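Local coordinates for ferric uptake regulation protein (Vibrio cholerae, PDB 2W57) that probably represses iron-uptake genes by binding DNA as a metal-loaded dimer, with zinc ions occupying its metal sites in this crystal form, at residues V15-P18 and R19-I22; Q32-A36 and E37-K41; E48-G51 and L52-Y56; E101-D105 and V106-R110. All coordinates share one frame; numbering follows the deposited sequence.

How the contacts relate
All four contacts are first turns of helices, and they differ mainly in how the preceding residues meet the helix start. Contacts 1 and 3 lie near the surface of the DNA-binding part, their centres about 11 Å apart; they rest on backbone bonds and small apolar touches and are joined by a salt bridge, Lys21 to Glu48. Contact 2 is partly buried; it belongs to the same helical cluster and touches both. Its serine and glutamate form a capping box, and its histidine binds one zinc. Contact 4, also partly buried, lies on the opposite side of the chain's centre, about 36 Å between centres from contact 1. There an aspartate caps the helix, a glutamate binds the second zinc, and another subunit joins in.

Contact 1: V15-P18 and R19-I22; sequences VTLP and RLKI
Thr16 and Arg19 meet where OG1 of Thr16 lies 3.2 Å from CG of Arg19, the hydroxyl resting on the aliphatic start of the arginine chain. The same threonine also supplies the first helical acceptor: Leu20 N donates to Thr16 O over 3.1 Å, with the donor in the carbonyl plane and an N-H...O angle of 159°. Lys21 N to Leu17 O and Ile22 N to Pro18 O, each 3.0 Å, continue the i to i+4 pattern. Pro18 fits this first turn because its nitrogen is not needed as a donor there. Aliphatic groups also touch. Val15 CG1 reaches Leu20 CD2 at 4.0 Å, and Leu17 CG lies 3.8 Å from CE of Lys21. The lysine chain runs extended as far as CE and then bends (chi4 -79°), which turns NZ into a salt bridge with Glu48. The arginine head is positioned from outside as well: its NH1 donates to the carbonyl of Lys14 and its NH2 to OE1 of Gln61. Ile22, on the buried side, packs on Leu39 and Leu43 of helix 36-45 and on Val58 of helix 52-64. The geometry is that of a helix N-terminus with Thr16 at the N-cap, opening helix 17-26 of the winged-helix DNA-binding domain characteristic of Fur proteins.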
loop_
_atom_site.group_PDB
_atom_site.type_symbol
_atom_site.label_atom_id
_atom_site.label_comp_id
_atom_site.label_asym_id
_atom_site.label_seq_id
_atom_site.Cartn_x
_atom_site.Cartn_y
_atom_site.Cartn_z
ATOM N N VAL A 15 23.726 -18.293 1.303
ATOM C CA VAL A 15 24.291 -17.594 0.139
ATOM C C VAL A 15 24.015 -18.354 -1.170
ATOM O O VAL A 15 24.324 -19.545 -1.280
ATOM C CB VAL A 15 25.811 -17.356 0.291
ATOM C CG1 VAL A 15 26.379 -16.709 -0.963
ATOM C CG2 VAL A 15 26.110 -16.495 1.515
ATOM N N THR A 16 23.404 -17.665 -2.142
ATOM C CA THR A 16 23.129 -18.221 -3.476
ATOM C C THR A 16 23.317 -17.092 -4.476
ATOM O O THR A 16 23.306 -15.924 -4.096
ATOM C CB THR A 16 21.685 -18.769 -3.634
ATOM O OG1 THR A 16 20.770 -17.671 -3.671
ATOM C CG2 THR A 16 21.294 -19.735 -2.510
ATOM N N LEU A 17 23.466 -17.423 -5.755
ATOM C CA LEU A 17 23.900 -16.428 -6.747
ATOM C C LEU A 17 22.819 -15.431 -7.118
ATOM O O LEU A 17 23.124 -14.235 -7.228
ATOM C CB LEU A 17 24.470 -17.103 -7.992
ATOM C CG LEU A 17 25.386 -16.315 -8.935
ATOM C CD1 LEU A 17 26.594 -15.664 -8.213
ATOM C CD2 LEU A 17 25.852 -17.242 -10.048
ATOM N N PRO A 18 21.570 -15.904 -7.361
ATOM C CA PRO A 18 20.460 -14.957 -7.512
ATOM C C PRO A 18 20.355 -13.982 -6.343
ATOM O O PRO A 18 20.164 -12.779 -6.554
ATOM C CB PRO A 18 19.238 -15.871 -7.572
ATOM C CG PRO A 18 19.775 -17.106 -8.223
ATOM C CD PRO A 18 21.115 -17.289 -7.578
ATOM N N ARG A 19 20.510 -14.485 -5.121
ATOM C CA ARG A 19 20.463 -13.628 -3.949
ATOM C C ARG A 19 21.525 -12.531 -3.993
ATOM O O ARG A 19 21.213 -11.368 -3.757
ATOM C CB ARG A 19 20.586 -14.460 -2.688
ATOM C CG ARG A 19 19.315 -15.204 -2.349
ATOM C CD ARG A 19 19.437 -16.011 -1.073
ATOM N NE ARG A 19 18.125 -16.559 -0.770
ATOM C CZ ARG A 19 17.870 -17.582 0.046
ATOM N NH1 ARG A 19 18.861 -18.210 0.676
ATOM N NH2 ARG A 19 16.609 -17.982 0.208
ATOM N N LEU A 20 22.765 -12.898 -4.314
ATOM C CA LEU A 20 23.879 -11.933 -4.412
ATOM C C LEU A 20 23.657 -10.859 -5.475
ATOM O O LEU A 20 23.898 -9.673 -5.237
ATOM C CB LEU A 20 25.209 -12.648 -4.705
ATOM C CG LEU A 20 25.820 -13.601 -3.670
ATOM C CD1 LEU A 20 27.069 -14.238 -4.232
ATOM C CD2 LEU A 20 26.122 -12.912 -2.336
ATOM N N LYS A 21 23.195 -11.303 -6.640
ATOM C CA LYS A 21 23.013 -10.470 -7.814
ATOM C C LYS A 21 21.859 -9.508 -7.664
ATOM O O LYS A 21 21.884 -8.410 -8.222
ATOM C CB LYS A 21 22.775 -11.353 -9.041
ATOM C CG LYS A 21 24.041 -12.005 -9.561
ATOM C CD LYS A 21 23.761 -12.781 -10.832
ATOM C CE LYS A 21 25.022 -13.448 -11.352
ATOM N NZ LYS A 21 25.877 -12.492 -12.071
ATOM N N ILE A 22 20.839 -9.927 -6.926
ATOM C CA ILE A 22 19.697 -9.072 -6.670
ATOM C C ILE A 22 20.061 -8.085 -5.576
ATOM O O ILE A 22 19.638 -6.937 -5.626
ATOM C CB ILE A 22 18.434 -9.891 -6.306
ATOM C CG1 ILE A 22 17.912 -10.606 -7.560
ATOM C CG2 ILE A 22 17.367 -8.992 -5.688
ATOM C CD1 ILE A 22 16.806 -11.576 -7.327
#

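Contact 2: Q32-A36 and E37-K41; sequences QHISA and EELYK. With ZN (zinc ion), chain D.
Ser35 and Glu38 form a capping box at the start of helix 36-45, each side chain taking a backbone N-H of the other residue. Ser35 OG stands between its own backbone N and carbonyl carbon (chi1 62°), and from there accepts from Glu38 N at 3.1 Å. In return Ser35 N donates to Glu38 OE1 over 2.9 Å, a nearly straight bond (176°) that meets the oxygen from above the carboxylate plane, 41° out of it. The glutamate is anchored at its other oxygen too, since OE2 makes a salt bridge with Lys77. Among the backbone bonds, Leu39 N to Ser35 O and Tyr40 N to Ala36 O, both 3.0 Å, set the helical repeat. A water accepts from Ala36 N and gives a weak bond to Glu37 OE1, whose partner oxygen OE2 is paired with Tyr56 OH of helix 52-64. In apolar contact, the side chains of Ile34 and Glu38 slide past each other in opposite directions, Ile34 CG1 3.6 Å from Glu38 CB, and Ile34 CD1 lies 4.0 Å from Leu39 CB. Leu39 is buried among helices 17-26 and 52-64, tying the capped turn into the helix-turn-helix cluster. At the leading end His33 shares a zinc ion with Glu81, His88 and His90. His33 NE2 is 2.1 Å from the zinc, and its neighbours CD2 and CE1 are both 3.1 Å from it, which puts the ion symmetrically off the ring nitrogen.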
loop_
_atom_site.group_PDB
_atom_site.type_symbol
_atom_site.label_atom_id
_atom_site.label_comp_id
_atom_site.label_asym_id
_atom_site.label_seq_id
_atom_site.Cartn_x
_atom_site.Cartn_y
_atom_site.Cartn_z
ATOM N N GLN A 32 17.539 2.832 -5.161
ATOM C CA GLN A 32 17.176 2.953 -3.758
ATOM C C GLN A 32 15.715 2.614 -3.427
ATOM O O GLN A 32 15.429 2.198 -2.298
ATOM C CB GLN A 32 17.508 4.338 -3.254
ATOM C CG GLN A 32 17.469 4.414 -1.755
ATOM C CD GLN A 32 17.875 5.764 -1.247
ATOM O OE1 GLN A 32 19.038 6.167 -1.365
ATOM N NE2 GLN A 32 16.916 6.481 -0.676
ATOM N N HIS A 33 14.812 2.820 -4.396
ATOM C CA HIS A 33 13.400 2.436 -4.304
ATOM C C HIS A 33 13.044 1.738 -5.604
ATOM O O HIS A 33 13.184 2.325 -6.667
ATOM C CB HIS A 33 12.503 3.666 -4.167
ATOM C CG HIS A 33 12.558 4.326 -2.824
ATOM N ND1 HIS A 33 13.509 5.267 -2.496
ATOM C CD2 HIS A 33 11.762 4.201 -1.736
ATOM C CE1 HIS A 33 13.308 5.677 -1.258
ATOM N NE2 HIS A 33 12.255 5.046 -0.773
ATOM N N ILE A 34 12.574 0.499 -5.556
ATOM C CA ILE A 34 12.478 -0.267 -6.796
ATOM C C ILE A 34 11.419 -1.364 -6.727
ATOM O O ILE A 34 11.282 -2.037 -5.714
ATOM C CB ILE A 34 13.876 -0.846 -7.203
ATOM C CG1 ILE A 34 13.903 -1.259 -8.679
ATOM C CG2 ILE A 34 14.321 -1.987 -6.271
ATOM C CD1 ILE A 34 15.312 -1.424 -9.233
ATOM N N SER A 35 10.661 -1.521 -7.806
ATOM C CA SER A 35 9.697 -2.599 -7.897
ATOM C C SER A 35 10.398 -3.862 -8.351
ATOM O O SER A 35 11.486 -3.795 -8.927
ATOM C CB SER A 35 8.599 -2.240 -8.883
ATOM O OG SER A 35 9.141 -2.070 -10.168
ATOM N N ALA A 36 9.777 -5.008 -8.095
ATOM C CA ALA A 36 10.249 -6.287 -8.631
ATOM C C ALA A 36 10.440 -6.277 -10.164
ATOM O O ALA A 36 11.339 -6.928 -10.679
ATOM C CB ALA A 36 9.302 -7.403 -8.226
ATOM N N GLU A 37 9.598 -5.531 -10.877
ATOM C CA GLU A 37 9.647 -5.481 -12.343
ATOM C C GLU A 37 10.857 -4.689 -12.793
ATOM O O GLU A 37 11.599 -5.108 -13.680
ATOM C CB GLU A 37 8.380 -4.854 -12.921
ATOM C CG GLU A 37 7.098 -5.670 -12.695
ATOM C CD GLU A 37 6.512 -5.592 -11.259
ATOM O OE1 GLU A 37 6.866 -4.680 -10.459
ATOM O OE2 GLU A 37 5.678 -6.472 -10.935
ATOM N N GLU A 38 11.062 -3.543 -12.154
ATOM C CA GLU A 38 12.149 -2.660 -12.522
ATOM C C GLU A 38 13.449 -3.380 -12.234
ATOM O O GLU A 38 14.366 -3.361 -13.059
ATOM C CB GLU A 38 12.062 -1.332 -11.767
ATOM C CG GLU A 38 10.946 -0.399 -12.232
ATOM C CD GLU A 38 10.419 0.527 -11.113
ATOM O OE1 GLU A 38 10.866 0.419 -9.939
ATOM O OE2 GLU A 38 9.525 1.358 -11.403
ATOM N N LEU A 39 13.499 -4.041 -11.080
ATOM C CA LEU A 39 14.662 -4.825 -10.669
ATOM C C LEU A 39 14.978 -5.969 -11.657
ATOM O O LEU A 39 16.139 -6.218 -12.004
ATOM C CB LEU A 39 14.429 -5.341 -9.242
ATOM C CG LEU A 39 15.378 -6.284 -8.485
ATOM C CD1 LEU A 39 16.811 -6.187 -8.964
ATOM C CD2 LEU A 39 15.265 -6.036 -6.970
ATOM N N TYR A 40 13.934 -6.657 -12.099
ATOM C CA TYR A 40 14.042 -7.668 -13.147
ATOM C C TYR A 40 14.616 -7.061 -14.425
ATOM O O TYR A 40 15.577 -7.606 -14.977
ATOM C CB TYR A 40 12.671 -8.307 -13.400
ATOM C CG TYR A 40 12.545 -9.062 -14.696
ATOM C CD1 TYR A 40 13.198 -10.279 -14.874
ATOM C CD2 TYR A 40 11.776 -8.562 -15.742
ATOM C CE1 TYR A 40 13.103 -10.981 -16.055
ATOM C CE2 TYR A 40 11.673 -9.261 -16.951
ATOM C CZ TYR A 40 12.341 -10.479 -17.088
ATOM O OH TYR A 40 12.241 -11.201 -18.255
ATOM N N LYS A 41 14.041 -5.942 -14.884
ATOM C CA LYS A 41 14.520 -5.252 -16.099
ATOM C C LYS A 41 15.989 -4.815 -16.046
ATOM O O LYS A 41 16.683 -4.880 -17.057
ATOM C CB LYS A 41 13.628 -4.063 -16.463
ATOM C CG LYS A 41 12.515 -4.405 -17.476
ATOM C CD LYS A 41 11.542 -3.237 -17.681
ATOM C CE LYS A 41 10.438 -3.260 -16.644
ATOM N NZ LYS A 41 10.071 -1.881 -16.174
HETATM ZN ZN ZN D . 11.911 4.741 1.319
HETATM O O HOH W 1 6.908 -5.217 -7.183
#

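Contact 3: E48-G51 and L52-Y56; sequences EEIG and LATVY
The carbonyl oxygen of Gly51 is the polar atom on which this turn closes. Val55 N donates to Gly51 O over 3.3 Å, a long but straight bond (167°), with the donor tilted only 15° from the carbonyl plane. Carbon atoms also gather round this oxygen: Val55 CG2 lies 3.4 Å from Gly51 O, and Thr54 CB 3.6 Å from it. The valine methyl owes its place to the first torsion, since with CG1 anti to the backbone N (chi1 178°) the other branch is held beside that N and next to the acceptor. One residue further on, Tyr56 N bonds to Leu52 O at 2.9 Å and carries the helix forward. Side-chain contact across the turn is apolar and centres on one methyl of Ile50. Its CG2 meets Thr54 CG2 at 3.5 Å, the two side chains crossing at about a right angle, and the same Ile50 CG2 lies 4.1 Å from Val55 CG2. Neighbouring helices cover the group: Ile50 also rests on Lys21 and Thr54 on Pro18, both of helix 17-26, while Val55 packs on Leu39 and Leu52 on Tyr40 of helix 36-45. Gly51 thus occupies the N-cap of helix 52-64, just after the loop from helix 36-45. That pairing of helices is the helix-turn-helix of the winged-helix domain, in which helix 52-64 probably serves as the recognition helix.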
loop_
_atom_site.group_PDB
_atom_site.type_symbol
_atom_site.label_atom_id
_atom_site.label_comp_id
_atom_site.label_asym_id
_atom_site.label_seq_id
_atom_site.Cartn_x
_atom_site.Cartn_y
_atom_site.Cartn_z
ATOM N N GLU A 48 21.928 -10.783 -17.175
ATOM C CA GLU A 48 21.447 -11.927 -16.378
ATOM C C GLU A 48 20.194 -12.601 -16.965
ATOM O O GLU A 48 19.492 -12.003 -17.803
ATOM C CB GLU A 48 21.159 -11.503 -14.931
ATOM C CG GLU A 48 22.274 -10.716 -14.209
ATOM C CD GLU A 48 23.621 -11.454 -14.113
ATOM O OE1 GLU A 48 23.655 -12.708 -14.123
ATOM O OE2 GLU A 48 24.662 -10.770 -13.999
ATOM N N GLU A 49 19.925 -13.839 -16.515
ATOM C CA GLU A 49 18.745 -14.624 -16.922
ATOM C C GLU A 49 17.756 -14.872 -15.785
ATOM O O GLU A 49 16.814 -15.645 -15.947
ATOM C CB GLU A 49 19.137 -15.989 -17.475
ATOM C CG GLU A 49 20.079 -15.995 -18.659
ATOM C CD GLU A 49 19.474 -15.344 -19.874
ATOM O OE1 GLU A 49 18.237 -15.347 -20.001
ATOM O OE2 GLU A 49 20.233 -14.818 -20.704
ATOM N N ILE A 50 17.946 -14.228 -14.642
ATOM C CA ILE A 50 17.039 -14.414 -13.529
ATOM C C ILE A 50 15.628 -13.942 -13.920
ATOM O O ILE A 50 15.427 -12.764 -14.243
ATOM C CB ILE A 50 17.538 -13.641 -12.287
ATOM C CG1 ILE A 50 18.979 -14.043 -11.926
ATOM C CG2 ILE A 50 16.606 -13.850 -11.124
ATOM C CD1 ILE A 50 19.643 -13.127 -10.940
ATOM N N GLY A 51 14.657 -14.859 -13.905
ATOM C CA GLY A 51 13.277 -14.527 -14.240
ATOM C C GLY A 51 12.631 -13.686 -13.152
ATOM O O GLY A 51 13.191 -13.539 -12.061
ATOM N N LEU A 52 11.453 -13.130 -13.445
ATOM C CA LEU A 52 10.792 -12.211 -12.523
ATOM C C LEU A 52 10.211 -12.947 -11.285
ATOM O O LEU A 52 10.101 -12.355 -10.194
ATOM C CB LEU A 52 9.738 -11.354 -13.267
ATOM C CG LEU A 52 8.688 -10.565 -12.463
ATOM C CD1 LEU A 52 9.308 -9.366 -11.772
ATOM C CD2 LEU A 52 7.523 -10.110 -13.298
ATOM N N ALA A 53 9.838 -14.225 -11.454
ATOM C CA ALA A 53 9.366 -15.050 -10.344
ATOM C C ALA A 53 10.458 -15.208 -9.271
ATOM O O ALA A 53 10.182 -15.094 -8.079
ATOM C CB ALA A 53 8.902 -16.375 -10.844
ATOM N N THR A 54 11.703 -15.420 -9.699
ATOM C CA THR A 54 12.849 -15.499 -8.776
ATOM C C THR A 54 13.033 -14.172 -8.053
ATOM O O THR A 54 13.165 -14.146 -6.830
ATOM C CB THR A 54 14.151 -15.882 -9.501
ATOM O OG1 THR A 54 14.012 -17.202 -10.030
ATOM C CG2 THR A 54 15.325 -15.848 -8.556
ATOM N N VAL A 55 13.000 -13.080 -8.813
ATOM C CA VAL A 55 13.092 -11.734 -8.252
ATOM C C VAL A 55 12.069 -11.566 -7.147
ATOM O O VAL A 55 12.409 -11.179 -6.021
ATOM C CB VAL A 55 12.933 -10.634 -9.321
ATOM C CG1 VAL A 55 12.984 -9.275 -8.683
ATOM C CG2 VAL A 55 14.035 -10.750 -10.362
ATOM N N TYR A 56 10.825 -11.911 -7.431
ATOM C CA TYR A 56 9.819 -11.906 -6.376
ATOM C C TYR A 56 10.139 -12.817 -5.201
ATOM O O TYR A 56 10.030 -12.387 -4.047
ATOM C CB TYR A 56 8.457 -12.280 -6.927
ATOM C CG TYR A 56 7.671 -11.097 -7.375
ATOM C CD1 TYR A 56 7.409 -10.896 -8.723
ATOM C CD2 TYR A 56 7.193 -10.159 -6.453
ATOM C CE1 TYR A 56 6.675 -9.818 -9.149
ATOM C CE2 TYR A 56 6.452 -9.064 -6.878
ATOM C CZ TYR A 56 6.206 -8.913 -8.228
ATOM O OH TYR A 56 5.496 -7.845 -8.682
#

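Contact 4: E101-D105 and V106-R110; sequences EFSDD and VIEQR. With ZN (zinc ion), chain C.
Asp104 carries CG anti to its own backbone N (chi1 -169°), which swings the carboxylate over the start of the helix, where its OD2 accepts from Ile107 N at 3.0 Å. The bond is straight (166°) and arrives on the anti side of the oxygen, somewhat out of the carboxylate plane, so Asp104 is a side-chain N-cap. In Glu108 a bend at the second torsion (chi2 -46°) turns the chain back toward the preceding residues and places OE2 2.1 Å from a zinc ion. One water ties the backbone of Asp104 to the carboxylate of Glu108: it gives a hydrogen bond to Glu108 OE2 at 2.7 Å and accepts a longer one from Asp104 N, so the water is a second-shell group of the metal, held in turn by the backbone. Helical bonds from Glu108 N to Asp104 O (3.0 Å) and from Gln109 N to Asp105 O (2.9 Å) fix the turn that carries the ligand. The side chains of Asp104 and Ile107 cross at about a right angle, CG1 of Ile107 lying 3.4 Å from Asp104 OD2. Ile107 CD1 also approaches the Phe102 ring at CE2, 4.3 Å away. His87, Asp89 and His125 complete the zinc site. Asp104 OD1 forms a salt bridge with Arg110 of the second subunit, and Phe102 and Ile107 both pack on Ile114 of that subunit. In the C-terminal dimerisation domain of the Fur fold, the turn thus links strand 99-102 to helix 105-117, with Phe102 and Ile107 resting on Leu127 of strand 121-132 and the helix facing the dimer partner.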
loop_
_atom_site.group_PDB
_atom_site.type_symbol
_atom_site.label_atom_id
_atom_site.label_comp_id
_atom_site.label_asym_id
_atom_site.label_seq_id
_atom_site.Cartn_x
_atom_site.Cartn_y
_atom_site.Cartn_z
ATOM N N GLU A 101 12.251 11.053 -0.732
ATOM C CA GLU A 101 12.116 10.802 0.696
ATOM C C GLU A 101 12.027 12.134 1.410
ATOM O O GLU A 101 12.722 13.078 1.039
ATOM C CB GLU A 101 13.336 10.060 1.236
ATOM C CG GLU A 101 13.737 8.834 0.455
ATOM C CD GLU A 101 14.891 8.109 1.099
ATOM O OE1 GLU A 101 15.620 8.742 1.884
ATOM O OE2 GLU A 101 15.080 6.906 0.824
ATOM N N PHE A 102 11.183 12.217 2.433
ATOM C CA PHE A 102 11.140 13.394 3.294
ATOM C C PHE A 102 10.791 12.996 4.719
ATOM O O PHE A 102 10.279 11.902 4.960
ATOM C CB PHE A 102 10.156 14.449 2.758
ATOM C CG PHE A 102 8.703 14.048 2.865
ATOM C CD1 PHE A 102 8.098 13.285 1.865
ATOM C CD2 PHE A 102 7.938 14.443 3.960
ATOM C CE1 PHE A 102 6.756 12.915 1.957
ATOM C CE2 PHE A 102 6.596 14.076 4.059
ATOM C CZ PHE A 102 6.007 13.307 3.052
ATOM N N SER A 103 11.085 13.890 5.655
ATOM C CA SER A 103 10.723 13.701 7.051
ATOM C C SER A 103 10.431 15.054 7.699
ATOM O O SER A 103 11.323 15.708 8.222
ATOM C CB SER A 103 11.833 12.954 7.802
ATOM O OG SER A 103 11.423 12.641 9.125
ATOM N N ASP A 104 9.168 15.458 7.651
ATOM C CA ASP A 104 8.730 16.742 8.154
ATOM C C ASP A 104 8.419 16.659 9.645
ATOM O O ASP A 104 7.677 15.775 10.075
ATOM C CB ASP A 104 7.488 17.175 7.388
ATOM C CG ASP A 104 7.112 18.617 7.649
ATOM O OD1 ASP A 104 7.894 19.520 7.254
ATOM O OD2 ASP A 104 6.028 18.847 8.236
ATOM N N ASP A 105 8.980 17.587 10.424
ATOM C CA ASP A 105 8.772 17.654 11.882
ATOM C C ASP A 105 7.334 17.983 12.274
ATOM O O ASP A 105 6.806 17.439 13.251
ATOM C CB ASP A 105 9.689 18.713 12.498
ATOM C CG ASP A 105 11.137 18.496 12.147
ATOM O OD1 ASP A 105 11.648 17.386 12.419
ATOM O OD2 ASP A 105 11.761 19.434 11.598
ATOM N N VAL A 106 6.720 18.892 11.525
ATOM C CA VAL A 106 5.379 19.364 11.845
ATOM C C VAL A 106 4.373 18.222 11.640
ATOM O O VAL A 106 3.555 17.931 12.530
ATOM C CB VAL A 106 4.996 20.637 11.030
ATOM C CG1 VAL A 106 3.572 21.059 11.332
ATOM C CG2 VAL A 106 5.971 21.798 11.320
ATOM N N ILE A 107 4.465 17.564 10.484
ATOM C CA ILE A 107 3.662 16.380 10.210
ATOM C C ILE A 107 3.910 15.307 11.267
ATOM O O ILE A 107 2.958 14.803 11.863
ATOM C CB ILE A 107 3.900 15.823 8.790
ATOM C CG1 ILE A 107 3.394 16.822 7.746
ATOM C CG2 ILE A 107 3.218 14.452 8.619
ATOM C CD1 ILE A 107 3.834 16.520 6.349
ATOM N N GLU A 108 5.174 14.981 11.528
ATOM C CA GLU A 108 5.478 13.989 12.556
ATOM C C GLU A 108 4.768 14.321 13.867
ATOM O O GLU A 108 4.121 13.453 14.442
ATOM C CB GLU A 108 6.988 13.814 12.775
ATOM C CG GLU A 108 7.775 13.171 11.612
ATOM C CD GLU A 108 7.109 11.926 11.010
ATOM O OE1 GLU A 108 6.501 11.122 11.753
ATOM O OE2 GLU A 108 7.197 11.755 9.778
ATOM N N GLN A 109 4.849 15.581 14.305
ATOM C CA GLN A 109 4.198 16.031 15.551
ATOM C C GLN A 109 2.671 15.960 15.501
ATOM O O GLN A 109 2.033 15.517 16.463
ATOM C CB GLN A 109 4.657 17.448 15.928
ATOM C CG GLN A 109 3.996 18.057 17.195
ATOM C CD GLN A 109 4.179 17.209 18.469
ATOM O OE1 GLN A 109 5.066 16.344 18.556
ATOM N NE2 GLN A 109 3.332 17.464 19.463
ATOM N N ARG A 110 2.091 16.385 14.382
ATOM C CA ARG A 110 0.636 16.399 14.236
ATOM C C ARG A 110 0.005 15.019 14.386
ATOM O O ARG A 110 -1.026 14.875 15.043
ATOM C CB ARG A 110 0.237 17.026 12.905
ATOM C CG ARG A 110 0.530 18.520 12.809
ATOM C CD ARG A 110 -0.152 19.338 13.911
ATOM N NE ARG A 110 -1.605 19.202 13.890
ATOM C CZ ARG A 110 -2.359 18.922 14.952
ATOM N NH1 ARG A 110 -1.815 18.759 16.160
ATOM N NH2 ARG A 110 -3.673 18.824 14.809
HETATM ZN ZN ZN C . 6.663 10.014 8.753
HETATM O O HOH W 2 6.700 13.320 7.674
#